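Local coordinates for histone-lysine N-methyltransferase SETMAR (Homo sapiens, PDB 3BO5), which methylates histone H3 on lysine through its SET domain and, as a fusion with a DNA-binding mariner transposase region, plays a role in DNA double-strand break repair, at residues N23-W29 / L124-V130; E144-K148 / A235-I239. The protein carries 2 engineered substitutions. One frame throughout, in Å; residues are numbered along the deposited sequence.

Contact 1: N23-W29 / L124-V130; sequences NLPVGAW and LQFHFQV. With GOL (glycerol), chain H.
Gly27 and Ala28 pair in parallel with Gln129 and Val130, the two short strands running 44° apart in direction. Gly27 N donates to Phe128 O at 3.2 Å, Gly27 O accepts from Val130 N, and Trp29 N reaches Val130 O at 2.8 Å. Ahead of the strands, water replaces direct bonds: two waters donate to Pro25 O, one also joining Phe126 O and Phe128 N, the other Phe128 O. Asn23 restores a direct link, its ND2 bonding Leu124 O at 2.9 Å, nearly in the amide plane of Asn23; the same nitrogen also bonds Lys122 O. Leu24 CD1 makes a CH-pi contact over one face of the His127 imidazole, 3.8 Å from its centroid; CD2, on the same side but beyond the rim, comes 3.6 Å from NE2. On the apolar side Val26 CG1 packs against Val130 CG2 at 3.9 Å. Trp29 has CG opposite its backbone N (chi1 -177°), which carries the indole off; its CB packs 3.3 Å from Gln129 OE1, an oxygen hydrogen-bonded to Arg141 NE, and indole and amide planes are 13° apart. Gln125 NE2 donates almost straight to O3 of a glycerol, probably from the crystallisation liquor. This is a parallel edge-strand pairing: the pre-SET part supplies an outermost strand of a five-stranded mixed sheet, where Val130 touches Trp138 of the S-adenosyl-L-methionine site.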
# COMPACT_ATOMS: atom_id res chain seq x y z
N ASN A 23 12.25 8.65 -1.71
CA ASN A 23 13.34 9.16 -0.89
C ASN A 23 14.64 8.46 -1.09
O ASN A 23 15.70 9.07 -0.90
CB ASN A 23 13.00 8.99 0.56
CG ASN A 23 11.87 9.87 1.00
OD1 ASN A 23 11.60 10.96 0.40
ND2 ASN A 23 11.18 9.43 2.03
N LEU A 24 14.52 7.16 -1.39
CA LEU A 24 15.65 6.27 -1.59
C LEU A 24 15.46 5.54 -2.90
O LEU A 24 14.33 5.40 -3.40
CB LEU A 24 15.73 5.29 -0.44
CG LEU A 24 15.90 5.88 0.94
CD1 LEU A 24 15.77 4.82 1.94
CD2 LEU A 24 17.31 6.58 1.08
N PRO A 25 16.55 5.14 -3.52
CA PRO A 25 16.46 4.33 -4.74
C PRO A 25 15.93 2.95 -4.38
O PRO A 25 16.02 2.54 -3.20
CB PRO A 25 17.92 4.14 -5.15
CG PRO A 25 18.67 5.21 -4.35
CD PRO A 25 17.94 5.48 -3.14
N VAL A 26 15.37 2.34 -5.39
CA VAL A 26 14.96 0.92 -5.30
C VAL A 26 15.74 0.15 -6.38
O VAL A 26 15.62 0.39 -7.57
CB VAL A 26 13.43 0.77 -5.57
CG1 VAL A 26 13.05 -0.73 -5.51
CG2 VAL A 26 12.64 1.54 -4.59
N GLY A 27 16.57 -0.81 -5.96
CA GLY A 27 17.41 -1.53 -6.92
C GLY A 27 16.66 -2.70 -7.54
O GLY A 27 15.51 -2.97 -7.15
N ALA A 28 17.26 -3.30 -8.56
CA ALA A 28 16.70 -4.48 -9.21
C ALA A 28 17.74 -5.57 -9.16
O ALA A 28 18.96 -5.30 -9.19
CB ALA A 28 16.33 -4.22 -10.60
N TRP A 29 17.25 -6.80 -9.10
CA TRP A 29 18.15 -7.95 -9.02
C TRP A 29 17.46 -9.07 -9.76
O TRP A 29 16.29 -9.32 -9.53
CB TRP A 29 18.32 -8.35 -7.59
CG TRP A 29 19.28 -9.49 -7.43
CD1 TRP A 29 19.01 -10.84 -7.40
CD2 TRP A 29 20.67 -9.35 -7.34
NE1 TRP A 29 20.17 -11.55 -7.28
CE2 TRP A 29 21.21 -10.66 -7.24
CE3 TRP A 29 21.53 -8.26 -7.32
CZ2 TRP A 29 22.58 -10.89 -7.11
CZ3 TRP A 29 22.88 -8.49 -7.19
CH2 TRP A 29 23.39 -9.80 -7.08
N LEU A 124 9.32 6.65 1.68
CA LEU A 124 10.11 5.41 1.95
C LEU A 124 11.22 5.71 2.89
O LEU A 124 11.89 6.76 2.76
CB LEU A 124 10.74 4.83 0.66
CG LEU A 124 9.73 4.51 -0.43
CD1 LEU A 124 10.43 3.64 -1.43
CD2 LEU A 124 8.46 3.78 0.09
N GLN A 125 11.48 4.77 3.79
CA GLN A 125 12.57 4.95 4.79
C GLN A 125 13.57 3.82 4.78
O GLN A 125 14.51 3.81 5.61
CB GLN A 125 11.98 5.09 6.17
CG GLN A 125 10.97 6.26 6.25
CD GLN A 125 11.63 7.60 6.05
OE1 GLN A 125 12.75 7.78 6.52
NE2 GLN A 125 10.89 8.58 5.55
N PHE A 126 13.35 2.86 3.89
CA PHE A 126 14.26 1.70 3.75
C PHE A 126 14.63 1.50 2.30
O PHE A 126 13.92 1.95 1.42
CB PHE A 126 13.59 0.44 4.29
CG PHE A 126 13.14 0.57 5.73
CD1 PHE A 126 14.12 0.44 6.75
CD2 PHE A 126 11.82 0.87 6.05
CE1 PHE A 126 13.74 0.60 8.10
CE2 PHE A 126 11.40 1.01 7.34
CZ PHE A 126 12.36 0.90 8.40
N HIS A 127 15.74 0.78 2.09
CA HIS A 127 16.18 0.44 0.76
C HIS A 127 15.56 -0.91 0.38
O HIS A 127 15.88 -1.93 1.01
CB HIS A 127 17.70 0.35 0.76
CG HIS A 127 18.36 1.67 0.94
ND1 HIS A 127 18.55 2.24 2.17
CD2 HIS A 127 18.85 2.55 0.03
CE1 HIS A 127 19.14 3.42 2.02
NE2 HIS A 127 19.33 3.63 0.74
N PHE A 128 14.76 -0.86 -0.66
CA PHE A 128 14.14 -2.05 -1.19
C PHE A 128 14.76 -2.46 -2.47
O PHE A 128 15.56 -1.71 -3.03
CB PHE A 128 12.66 -1.76 -1.46
CG PHE A 128 11.96 -1.26 -0.24
CD1 PHE A 128 11.87 -2.02 0.91
CD2 PHE A 128 11.30 -0.03 -0.26
CE1 PHE A 128 11.24 -1.56 2.07
CE2 PHE A 128 10.65 0.44 0.91
CZ PHE A 128 10.62 -0.32 2.08
N GLN A 129 14.40 -3.65 -2.96
CA GLN A 129 14.96 -4.17 -4.21
C GLN A 129 13.89 -4.99 -4.88
O GLN A 129 13.25 -5.83 -4.19
CB GLN A 129 16.20 -5.00 -3.89
CG GLN A 129 16.95 -5.49 -5.06
CD GLN A 129 17.96 -6.55 -4.67
OE1 GLN A 129 17.61 -7.68 -4.39
NE2 GLN A 129 19.23 -6.16 -4.58
N VAL A 130 13.66 -4.71 -6.14
CA VAL A 130 12.71 -5.54 -6.91
C VAL A 130 13.56 -6.70 -7.37
O VAL A 130 14.69 -6.52 -7.91
CB VAL A 130 12.17 -4.77 -8.07
CG1 VAL A 130 11.36 -5.66 -8.96
CG2 VAL A 130 11.35 -3.64 -7.56
C1 GOL H . 14.00 11.01 3.96
O1 GOL H . 14.94 10.98 2.93
C2 GOL H . 13.00 12.18 3.83
O2 GOL H . 12.96 12.92 2.61
C3 GOL H . 11.62 11.70 4.22
O3 GOL H . 11.70 11.15 5.50
O HOH W 1 9.56 8.24 -0.72
O HOH W 2 13.94 1.74 -1.46
O HOH W 3 17.36 0.25 -2.47

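Contact 2: E144-K148 / A235-I239; sequences EFIPK and AAKDI
The Phe145 ring meets Asp238 obliquely, its plane 62° from that of the carboxylate, so the two flat groups are not stacked. Its far carbon CZ does most of the touching, 3.5 Å from Asp238 CG, while CD1, on the flank nearer the backbone, approaches Ile239 O at 3.6 Å. The first torsion of Phe145 (chi1 -170°) swings the ring away from its own N and across the other loop. Next to it the two backbones run antiparallel and meet in a single hydrogen-bonded pair, Ile146 with Ile239. Ile146 N donates to Ile239 O in the carbonyl plane at 2.8 Å, and Ile239 N returns a bond of 2.9 Å to Ile146 O; both are close to straight. The side chains of this pair come nearest at their CB atoms, 4.1 Å apart, with the branches of the two isoleucines farther from each other, and Ile146 CG2 presses on the methyl of Ala235 at 3.8 Å. Pro147 follows, and the pairing goes no further: Lys148 N gives its hydrogen to Asp238 OD1 at 2.8 Å, using the anti lone pair, the one turned from OD2. Asp238 thus touches the Phe145 ring with its CB and CG and holds the backbone of Lys148 with one oxygen. Lys148 stretches its fully extended chain past the loop 235-239, CE lying 3.5 Å from Ala236 O, and a water joins NZ to that carbonyl. The chemistry implies a buried aliphatic patch of Ile146, Ile239 and Ala235, bordered by polar links in which a carboxylate takes over the bonding of a backbone N-H; that bond from Lys148 N would probably favour the charged form of Asp238.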
# COMPACT_ATOMS: atom_id res chain seq x y z
N GLU A 144 17.28 -4.19 4.08
CA GLU A 144 17.65 -3.91 5.46
C GLU A 144 16.61 -4.26 6.48
O GLU A 144 15.45 -4.50 6.16
CB GLU A 144 18.03 -2.47 5.59
CG GLU A 144 17.06 -1.51 5.10
CD GLU A 144 17.61 -0.07 5.17
OE1 GLU A 144 17.52 0.66 4.17
OE2 GLU A 144 18.22 0.30 6.21
N PHE A 145 17.02 -4.32 7.75
CA PHE A 145 16.11 -4.70 8.78
C PHE A 145 14.97 -3.68 8.88
O PHE A 145 15.22 -2.50 8.93
CB PHE A 145 16.84 -4.71 10.12
CG PHE A 145 16.05 -5.32 11.21
CD1 PHE A 145 15.97 -6.71 11.34
CD2 PHE A 145 15.43 -4.53 12.14
CE1 PHE A 145 15.22 -7.27 12.37
CE2 PHE A 145 14.71 -5.10 13.20
CZ PHE A 145 14.58 -6.46 13.30
N ILE A 146 13.73 -4.17 8.98
CA ILE A 146 12.60 -3.29 9.25
C ILE A 146 11.91 -3.70 10.56
O ILE A 146 11.34 -4.75 10.66
CB ILE A 146 11.59 -3.39 8.10
CG1 ILE A 146 12.24 -2.98 6.78
CG2 ILE A 146 10.35 -2.41 8.43
CD1 ILE A 146 11.32 -3.17 5.54
N PRO A 147 11.95 -2.83 11.56
CA PRO A 147 11.24 -3.09 12.82
C PRO A 147 9.76 -3.22 12.63
O PRO A 147 9.16 -2.48 11.85
CB PRO A 147 11.56 -1.84 13.67
CG PRO A 147 12.89 -1.35 13.12
CD PRO A 147 12.70 -1.56 11.59
N LYS A 148 9.17 -4.11 13.39
CA LYS A 148 7.72 -4.29 13.46
C LYS A 148 7.04 -2.96 13.64
O LYS A 148 7.40 -2.17 14.49
CB LYS A 148 7.40 -5.13 14.67
CG LYS A 148 5.93 -5.40 14.87
CD LYS A 148 5.68 -6.42 15.99
CE LYS A 148 4.20 -6.62 16.14
NZ LYS A 148 3.87 -7.77 17.05
N ALA A 235 5.04 -2.92 8.48
CA ALA A 235 5.56 -4.24 8.86
C ALA A 235 4.74 -4.82 9.99
O ALA A 235 4.58 -4.16 11.03
CB ALA A 235 7.04 -4.09 9.29
N ALA A 236 4.26 -6.06 9.81
CA ALA A 236 3.42 -6.73 10.81
C ALA A 236 4.30 -7.45 11.87
O ALA A 236 3.82 -7.92 12.94
CB ALA A 236 2.53 -7.72 10.14
N LYS A 237 5.56 -7.57 11.53
CA LYS A 237 6.57 -8.28 12.35
C LYS A 237 7.94 -7.71 12.00
O LYS A 237 8.06 -6.98 11.01
CB LYS A 237 6.52 -9.80 12.14
CG LYS A 237 6.61 -10.23 10.70
CD LYS A 237 6.01 -11.67 10.52
CE LYS A 237 4.49 -11.71 10.18
NZ LYS A 237 4.05 -13.17 10.23
N ASP A 238 9.00 -8.02 12.73
CA ASP A 238 10.31 -7.60 12.27
C ASP A 238 10.64 -8.33 10.96
O ASP A 238 10.42 -9.57 10.87
CB ASP A 238 11.38 -8.01 13.29
CG ASP A 238 11.37 -7.17 14.56
OD1 ASP A 238 10.70 -6.10 14.65
OD2 ASP A 238 12.03 -7.61 15.55
N ILE A 239 11.11 -7.59 10.00
CA ILE A 239 11.47 -8.17 8.67
C ILE A 239 12.98 -8.01 8.50
O ILE A 239 13.54 -6.96 8.74
CB ILE A 239 10.73 -7.34 7.59
CG1 ILE A 239 9.22 -7.46 7.88
CG2 ILE A 239 11.16 -7.83 6.19
CD1 ILE A 239 8.35 -6.52 7.01
O HOH W 4 3.68 -9.98 14.92

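In the fold
The centres of contacts 1 and 2 lie about 15 Å apart, and the contacts come in series along the chain, contact 1 closing before contact 2 opens. Contact 1 builds one edge of the five-stranded sheet, where strand 128-132 lies between 27-29 and 138-142. Contact 2 joins two loops that cross between sheets: one leads from strand 138-142 to 151-160, the other from 230-235 to 244-247. The contacts touch directly, Glu144 OE1 probably bonding His127 N and the Phe126 ring packing on Ile146 CG2. Segment 124-130, which carries the edge strand 27-29 on one side, thus also meets loop 144-148, which ties the five-stranded to the larger mixed sheet.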